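Local coordinates for protein N-acyl-D-glutamate deacylase (Bordetella bronchiseptica, PDB 3GIP) that probably hydrolyses the amide bond of N-acyl-D-glutamate to release D-glutamate and a carboxylic acid, as a zinc-containing member of the amidohydrolase superfamily, at residues M137-A142 with A415-L420; R212-S217 with A409-F414. All blocks are in the same frame, centred on the assembly; numbering follows the deposited sequence.

Two buried contacts illustrate how helix 406-412 and the loop after it pack against the N-terminal end of a TIM barrel, opposite the metal-holding mouth of amidohydrolases. In contact 2 the final turn of helix 406-412 packs on strand 214-218 through apolar groups. Segment 415-420 of contact 1 follows directly, reaching strand 139-145 with a charged side chain. Both rest on parallel strands of the same barrel, their centres about 13 Å apart, and they touch where Phe414 packs on Ala141. Chemistry differs with place: contact 2 is oily and lies inside the barrel, the Thr216 side chain about 9 Å from the zinc, whereas contact 1 is small and polar, its charge balanced by an acid outside both segments.

Contact 1. Residues M137-A142 with A415-L420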
ATOM      1  N   MET A 137      14.232   2.254  -6.441  1.00 15.68           N
ATOM      2  CA  MET A 137      14.930   2.670  -5.228  1.00 16.20           C
ATOM      3  C   MET A 137      14.682   1.683  -4.091  1.00 15.45           C
ATOM      4  O   MET A 137      15.558   1.441  -3.258  1.00 16.27           O
ATOM      5  CB  MET A 137      14.459   4.062  -4.797  1.00 17.08           C
ATOM      6  CG  MET A 137      15.247   4.641  -3.632  1.00 17.70           C
ATOM      7  SD  MET A 137      16.973   4.958  -4.059  1.00 17.87           S
ATOM      8  CE  MET A 137      16.823   6.567  -4.861  1.00 19.84           C
ATOM      9  N   ILE A 138      13.476   1.132  -4.057  1.00 15.31           N
ATOM     10  CA  ILE A 138      13.094   0.164  -3.037  1.00 14.20           C
ATOM     11  C   ILE A 138      12.577  -1.095  -3.728  1.00 13.62           C
ATOM     12  O   ILE A 138      12.422  -1.119  -4.952  1.00 14.26           O
ATOM     13  CB  ILE A 138      11.986   0.724  -2.101  1.00 14.18           C
ATOM     14  CG1 ILE A 138      10.703   0.995  -2.890  1.00 16.45           C
ATOM     15  CG2 ILE A 138      12.471   2.003  -1.433  1.00 14.75           C
ATOM     16  CD1 ILE A 138       9.519   1.407  -2.011  1.00 15.38           C
ATOM     17  N   ASN A 139      12.313  -2.142  -2.952  1.00 13.85           N
ATOM     18  CA  ASN A 139      11.819  -3.386  -3.534  1.00 14.78           C
ATOM     19  C   ASN A 139      10.384  -3.219  -3.998  1.00 15.59           C
ATOM     20  O   ASN A 139       9.603  -2.475  -3.396  1.00 14.76           O
ATOM     21  CB  ASN A 139      11.914  -4.525  -2.522  1.00 14.44           C
ATOM     22  CG  ASN A 139      13.322  -4.729  -2.021  1.00 14.60           C
ATOM     23  OD1 ASN A 139      13.589  -4.625  -0.821  1.00 17.81           O
ATOM     24  ND2 ASN A 139      14.240  -5.012  -2.938  1.00 14.13           N
ATOM     25  N   VAL A 140      10.038  -3.921  -5.072  1.00 13.61           N
ATOM     26  CA  VAL A 140       8.702  -3.832  -5.638  1.00 15.22           C
ATOM     27  C   VAL A 140       8.027  -5.172  -5.898  1.00 16.39           C
ATOM     28  O   VAL A 140       8.565  -6.028  -6.601  1.00 16.70           O
ATOM     29  CB  VAL A 140       8.728  -3.060  -6.975  1.00 15.92           C
ATOM     30  CG1 VAL A 140       7.318  -2.932  -7.534  1.00 16.20           C
ATOM     31  CG2 VAL A 140       9.357  -1.692  -6.769  1.00 17.02           C
ATOM     32  N   ALA A 141       6.844  -5.342  -5.317  1.00 14.89           N
ATOM     33  CA  ALA A 141       6.034  -6.538  -5.518  1.00 14.67           C
ATOM     34  C   ALA A 141       4.814  -5.985  -6.238  1.00 15.48           C
ATOM     35  O   ALA A 141       4.388  -4.863  -5.951  1.00 14.70           O
ATOM     36  CB  ALA A 141       5.633  -7.154  -4.184  1.00 15.84           C
ATOM     37  N   ALA A 142       4.250  -6.747  -7.171  1.00 14.98           N
ATOM     38  CA  ALA A 142       3.111  -6.238  -7.919  1.00 14.69           C
ATOM     39  C   ALA A 142       1.898  -7.141  -8.034  1.00 13.97           C
ATOM     40  O   ALA A 142       2.012  -8.352  -8.226  1.00 14.74           O
ATOM     41  CB  ALA A 142       3.566  -5.825  -9.319  1.00 15.60           C
ATOM     42  N   ALA A 415       9.878 -14.346   0.913  1.00 23.50           N
ATOM     43  CA  ALA A 415      10.884 -15.156   1.575  1.00 24.11           C
ATOM     44  C   ALA A 415      12.133 -14.320   1.816  1.00 23.71           C
ATOM     45  O   ALA A 415      12.519 -13.499   0.981  1.00 23.92           O
ATOM     46  CB  ALA A 415      11.224 -16.374   0.725  1.00 25.44           C
ATOM     47  N   GLU A 416      12.746 -14.528   2.974  1.00 23.33           N
ATOM     48  CA  GLU A 416      13.966 -13.831   3.354  1.00 22.73           C
ATOM     49  C   GLU A 416      13.833 -12.315   3.472  1.00 20.92           C
ATOM     50  O   GLU A 416      14.795 -11.581   3.249  1.00 19.96           O
ATOM     51  CB  GLU A 416      15.088 -14.187   2.377  1.00 25.33           C
ATOM     52  CG  GLU A 416      15.371 -15.680   2.317  1.00 29.38           C
ATOM     53  CD  GLU A 416      15.768 -16.252   3.666  1.00 31.32           C
ATOM     54  OE1 GLU A 416      15.715 -17.491   3.826  1.00 34.36           O
ATOM     55  OE2 GLU A 416      16.138 -15.468   4.566  1.00 32.29           O
ATOM     56  N   ARG A 417      12.637 -11.853   3.825  1.00 19.46           N
ATOM     57  CA  ARG A 417      12.386 -10.428   4.017  1.00 18.14           C
ATOM     58  C   ARG A 417      11.419 -10.223   5.170  1.00 16.46           C
ATOM     59  O   ARG A 417      10.683 -11.136   5.544  1.00 17.13           O
ATOM     60  CB  ARG A 417      11.796  -9.785   2.758  1.00 20.54           C
ATOM     61  CG  ARG A 417      12.789  -9.613   1.637  1.00 23.38           C
ATOM     62  CD  ARG A 417      12.204  -8.830   0.475  1.00 21.33           C
ATOM     63  NE  ARG A 417      13.019  -9.030  -0.715  1.00 21.53           N
ATOM     64  CZ  ARG A 417      14.195  -8.452  -0.930  1.00 21.13           C
ATOM     65  NH1 ARG A 417      14.701  -7.610  -0.039  1.00 18.69           N
ATOM     66  NH2 ARG A 417      14.881  -8.747  -2.027  1.00 23.30           N
ATOM     67  N   GLY A 418      11.428  -9.019   5.730  1.00 16.38           N
ATOM     68  CA  GLY A 418      10.530  -8.705   6.825  1.00 16.14           C
ATOM     69  C   GLY A 418      11.000  -9.127   8.202  1.00 16.53           C
ATOM     70  O   GLY A 418      10.265  -8.983   9.177  1.00 16.83           O
ATOM     71  N   VAL A 419      12.218  -9.649   8.291  1.00 17.41           N
ATOM     72  CA  VAL A 419      12.767 -10.078   9.574  1.00 17.67           C
ATOM     73  C   VAL A 419      14.273  -9.882   9.604  1.00 17.92           C
ATOM     74  O   VAL A 419      14.948 -10.026   8.585  1.00 18.27           O
ATOM     75  CB  VAL A 419      12.485 -11.576   9.850  1.00 19.43           C
ATOM     76  CG1 VAL A 419      10.999 -11.805  10.075  1.00 23.06           C
ATOM     77  CG2 VAL A 419      12.982 -12.415   8.682  1.00 21.53           C
ATOM     78  N   LEU A 420      14.801  -9.537  10.771  1.00 16.62           N
ATOM     79  CA  LEU A 420      16.237  -9.372  10.903  1.00 16.92           C
ATOM     80  C   LEU A 420      16.799 -10.672  11.465  1.00 17.91           C
ATOM     81  O   LEU A 420      16.797 -10.893  12.675  1.00 17.81           O
ATOM     82  CB  LEU A 420      16.580  -8.199  11.832  1.00 17.35           C
ATOM     83  CG  LEU A 420      16.185  -6.796  11.358  1.00 16.43           C
ATOM     84  CD1 LEU A 420      16.740  -5.768  12.332  1.00 16.97           C
ATOM     85  CD2 LEU A 420      16.724  -6.531   9.952  1.00 15.63           C
TER
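At the N-terminal end of the TIM barrel strands, Asn139, the first residue of strand 139-145, meets Arg417 from the loop that leads out of helix 406-412. It is a lesson in how little surface a buried polar contact may need: one side chain from each segment bridges backbones whose CA atoms, in Asn139 and Arg417, are 10.3 Å apart. Most of that span is covered by the arginine. Its CG lies beside the backbone N (chi1 -73°), and the chain then runs extended to NE, carrying the guanidinium toward the strand. The two side chains approach from opposite directions, and the amide settles over one face of the guanidinium, toward its rim, with the planes 44° apart. The charge has firmer partners nearby: Arg417 NH1 forms a salt bridge with Asp427, and Trp425 adds a cation-pi contact, so that the buried guanidinium is probably kept in its place chiefly by these two. Farther along the same loop, Leu420 packs on Ile36 of strand 35-40 in the neighbouring small sheet. Across the contact itself, the Asn139 CG stands 4.0 Å from Arg417 CZ and 3.7 Å above the guanidinium plane.

Contact 2. Residues R212-S217 with A409-F414; sequences RRLHTS and ARVFGF
Leu214 and Phe412 meet because each places its CG beside its own backbone N, opposite the carbonyl carbon (chi1 -66° and -73°). In Leu214, on strand 214-218, this turn sends the branched end toward the helix; in Phe412, in the last turn of helix 406-412, it swings the ring toward the strand although the side chain does not set out in that direction. The two cross at about a right angle, and one methyl does most of the work. Leu214 CD1 sits over a face of the ring near one side, 3.2 Å from Phe412 CD1 and 3.4 Å from Phe412 CE1, a tight fit for carbon atoms. Both methyls of Leu214 also lie against the backbone of the helix, CD1 at 3.5 Å and CD2 at 3.7 Å from Val411 O. Leu214 CD2 is also 4.2 Å from Val411 CG1.

Two residues on along the strand, Thr216 CG2 comes obliquely to the same ring, 4.2 Å from Phe412 CE1. Gly413, with positive phi, is the first residue to leave helical angles, and Phe414 N donates to Ala409 O at 2.8 Å. Val245 of the adjoining strand 243-246 packs on Leu214, Thr216 and Val411 alike, while Val65 and Val91 also touch the Phe412 side chain.

Here the end of helix 406-412 lies against inward-facing residues of parallel strands, consistent with a plug at the N-terminal floor of the TIM barrel. The strand then runs on to His218, a zinc ligand, consistent with the amidohydrolase plan in which the metal occupies the C-terminal mouth of the barrel.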
ATOM      1  N   ARG A 212      -1.445 -20.249  -4.815  1.00 19.74           N
ATOM      2  CA  ARG A 212      -1.201 -19.667  -3.501  1.00 20.44           C
ATOM      3  C   ARG A 212      -0.894 -18.178  -3.609  1.00 19.33           C
ATOM      4  O   ARG A 212       0.046 -17.679  -2.990  1.00 19.05           O
ATOM      5  CB  ARG A 212      -0.045 -20.392  -2.805  1.00 22.69           C
ATOM      6  CG  ARG A 212      -0.301 -21.876  -2.592  1.00 28.89           C
ATOM      7  CD  ARG A 212       0.856 -22.548  -1.874  1.00 34.28           C
ATOM      8  NE  ARG A 212       0.648 -23.988  -1.735  1.00 39.97           N
ATOM      9  CZ  ARG A 212       0.582 -24.837  -2.757  1.00 41.97           C
ATOM     10  NH1 ARG A 212       0.712 -24.396  -4.003  1.00 43.77           N
ATOM     11  NH2 ARG A 212       0.386 -26.130  -2.534  1.00 43.18           N
ATOM     12  N   ARG A 213      -1.694 -17.477  -4.408  1.00 18.22           N
ATOM     13  CA  ARG A 213      -1.526 -16.042  -4.590  1.00 18.05           C
ATOM     14  C   ARG A 213      -2.711 -15.323  -3.953  1.00 16.74           C
ATOM     15  O   ARG A 213      -3.696 -15.952  -3.572  1.00 18.40           O
ATOM     16  CB  ARG A 213      -1.405 -15.704  -6.079  1.00 18.29           C
ATOM     17  CG  ARG A 213      -0.200 -16.363  -6.756  1.00 19.38           C
ATOM     18  CD  ARG A 213       1.125 -15.970  -6.103  1.00 20.15           C
ATOM     19  NE  ARG A 213       2.221 -16.836  -6.537  1.00 22.25           N
ATOM     20  CZ  ARG A 213       2.833 -16.753  -7.715  1.00 21.21           C
ATOM     21  NH1 ARG A 213       2.475 -15.832  -8.598  1.00 21.26           N
ATOM     22  NH2 ARG A 213       3.797 -17.614  -8.017  1.00 23.43           N
ATOM     23  N   LEU A 214      -2.622 -14.003  -3.851  1.00 16.40           N
ATOM     24  CA  LEU A 214      -3.655 -13.214  -3.188  1.00 16.51           C
ATOM     25  C   LEU A 214      -4.734 -12.517  -3.996  1.00 15.56           C
ATOM     26  O   LEU A 214      -4.613 -12.298  -5.202  1.00 14.43           O
ATOM     27  CB  LEU A 214      -2.990 -12.120  -2.350  1.00 18.30           C
ATOM     28  CG  LEU A 214      -2.134 -12.450  -1.136  1.00 20.37           C
ATOM     29  CD1 LEU A 214      -1.232 -11.267  -0.836  1.00 21.31           C
ATOM     30  CD2 LEU A 214      -3.025 -12.761   0.056  1.00 22.04           C
ATOM     31  N   HIS A 215      -5.800 -12.174  -3.279  1.00 15.63           N
ATOM     32  CA  HIS A 215      -6.880 -11.366  -3.813  1.00 12.30           C
ATOM     33  C   HIS A 215      -6.923 -10.239  -2.793  1.00 13.38           C
ATOM     34  O   HIS A 215      -7.291 -10.476  -1.639  1.00 14.69           O
ATOM     35  CB  HIS A 215      -8.253 -12.036  -3.779  1.00 13.09           C
ATOM     36  CG  HIS A 215      -9.375 -11.080  -4.064  1.00 13.14           C
ATOM     37  ND1 HIS A 215     -10.659 -11.266  -3.600  1.00 13.71           N
ATOM     38  CD2 HIS A 215      -9.392  -9.914  -4.754  1.00 15.16           C
ATOM     39  CE1 HIS A 215     -11.418 -10.256  -3.988  1.00 15.50           C
ATOM     40  NE2 HIS A 215     -10.674  -9.421  -4.690  1.00 14.42           N
ATOM     41  N   THR A 216      -6.505  -9.041  -3.185  1.00 13.83           N
ATOM     42  CA  THR A 216      -6.568  -7.899  -2.275  1.00 12.75           C
ATOM     43  C   THR A 216      -7.758  -7.108  -2.796  1.00 13.95           C
ATOM     44  O   THR A 216      -8.003  -7.073  -4.007  1.00 12.84           O
ATOM     45  CB  THR A 216      -5.284  -7.044  -2.311  1.00 14.22           C
ATOM     46  OG1 THR A 216      -5.149  -6.419  -3.592  1.00 14.07           O
ATOM     47  CG2 THR A 216      -4.064  -7.913  -2.036  1.00 13.47           C
ATOM     48  N   SER A 217      -8.508  -6.467  -1.908  1.00 12.70           N
ATOM     49  CA  SER A 217      -9.687  -5.767  -2.375  1.00 13.10           C
ATOM     50  C   SER A 217     -10.086  -4.444  -1.757  1.00 13.44           C
ATOM     51  O   SER A 217     -10.109  -4.286  -0.534  1.00 14.30           O
ATOM     52  CB  SER A 217     -10.896  -6.711  -2.284  1.00 13.47           C
ATOM     53  OG  SER A 217     -12.096  -6.074  -2.705  1.00 14.47           O
ATOM     54  N   ALA A 409       5.285  -9.825   5.096  1.00 13.61           N
ATOM     55  CA  ALA A 409       6.084 -10.850   4.426  1.00 14.29           C
ATOM     56  C   ALA A 409       5.345 -12.185   4.432  1.00 15.14           C
ATOM     57  O   ALA A 409       5.379 -12.932   3.452  1.00 16.64           O
ATOM     58  CB  ALA A 409       7.443 -10.990   5.112  1.00 14.57           C
ATOM     59  N   ARG A 410       4.670 -12.477   5.540  1.00 15.05           N
ATOM     60  CA  ARG A 410       3.909 -13.719   5.675  1.00 14.79           C
ATOM     61  C   ARG A 410       2.674 -13.723   4.779  1.00 15.38           C
ATOM     62  O   ARG A 410       2.373 -14.718   4.123  1.00 16.25           O
ATOM     63  CB  ARG A 410       3.482 -13.911   7.133  1.00 14.89           C
ATOM     64  CG  ARG A 410       2.422 -14.984   7.348  1.00 18.08           C
ATOM     65  CD  ARG A 410       2.931 -16.377   7.002  1.00 19.18           C
ATOM     66  NE  ARG A 410       1.904 -17.392   7.235  1.00 21.33           N
ATOM     67  CZ  ARG A 410       0.866 -17.612   6.431  1.00 22.60           C
ATOM     68  NH1 ARG A 410       0.709 -16.893   5.327  1.00 23.05           N
ATOM     69  NH2 ARG A 410      -0.025 -18.544   6.739  1.00 23.73           N
ATOM     70  N   VAL A 411       1.965 -12.602   4.754  1.00 15.33           N
ATOM     71  CA  VAL A 411       0.752 -12.478   3.958  1.00 14.44           C
ATOM     72  C   VAL A 411       1.023 -12.495   2.456  1.00 14.50           C
ATOM     73  O   VAL A 411       0.310 -13.155   1.698  1.00 16.80           O
ATOM     74  CB  VAL A 411      -0.004 -11.172   4.324  1.00 13.52           C
ATOM     75  CG1 VAL A 411      -1.162 -10.939   3.371  1.00 15.45           C
ATOM     76  CG2 VAL A 411      -0.518 -11.262   5.761  1.00 14.60           C
ATOM     77  N   PHE A 412       2.064 -11.783   2.035  1.00 15.31           N
ATOM     78  CA  PHE A 412       2.405 -11.682   0.621  1.00 15.92           C
ATOM     79  C   PHE A 412       3.410 -12.710   0.113  1.00 18.12           C
ATOM     80  O   PHE A 412       3.689 -12.765  -1.084  1.00 19.99           O
ATOM     81  CB  PHE A 412       2.886 -10.262   0.322  1.00 15.76           C
ATOM     82  CG  PHE A 412       1.780  -9.251   0.328  1.00 16.16           C
ATOM     83  CD1 PHE A 412       1.068  -8.979  -0.836  1.00 16.06           C
ATOM     84  CD2 PHE A 412       1.393  -8.627   1.511  1.00 15.65           C
ATOM     85  CE1 PHE A 412      -0.018  -8.104  -0.824  1.00 16.73           C
ATOM     86  CE2 PHE A 412       0.306  -7.750   1.536  1.00 16.65           C
ATOM     87  CZ  PHE A 412      -0.401  -7.490   0.364  1.00 16.60           C
ATOM     88  N   GLY A 413       3.950 -13.516   1.019  1.00 18.30           N
ATOM     89  CA  GLY A 413       4.887 -14.553   0.618  1.00 19.32           C
ATOM     90  C   GLY A 413       6.302 -14.118   0.296  1.00 20.19           C
ATOM     91  O   GLY A 413       6.936 -14.681  -0.599  1.00 21.94           O
ATOM     92  N   PHE A 414       6.810 -13.127   1.017  1.00 18.77           N
ATOM     93  CA  PHE A 414       8.166 -12.653   0.780  1.00 20.70           C
ATOM     94  C   PHE A 414       9.176 -13.445   1.588  1.00 22.83           C
ATOM     95  O   PHE A 414       9.321 -13.246   2.795  1.00 24.32           O
ATOM     96  CB  PHE A 414       8.302 -11.171   1.129  1.00 20.07           C
ATOM     97  CG  PHE A 414       7.394 -10.277   0.345  1.00 18.80           C
ATOM     98  CD1 PHE A 414       7.128 -10.533  -0.997  1.00 18.38           C
ATOM     99  CD2 PHE A 414       6.820  -9.160   0.938  1.00 18.41           C
ATOM    100  CE1 PHE A 414       6.306  -9.693  -1.732  1.00 18.41           C
ATOM    101  CE2 PHE A 414       5.995  -8.312   0.208  1.00 18.68           C
ATOM    102  CZ  PHE A 414       5.737  -8.581  -1.130  1.00 18.16           C
TER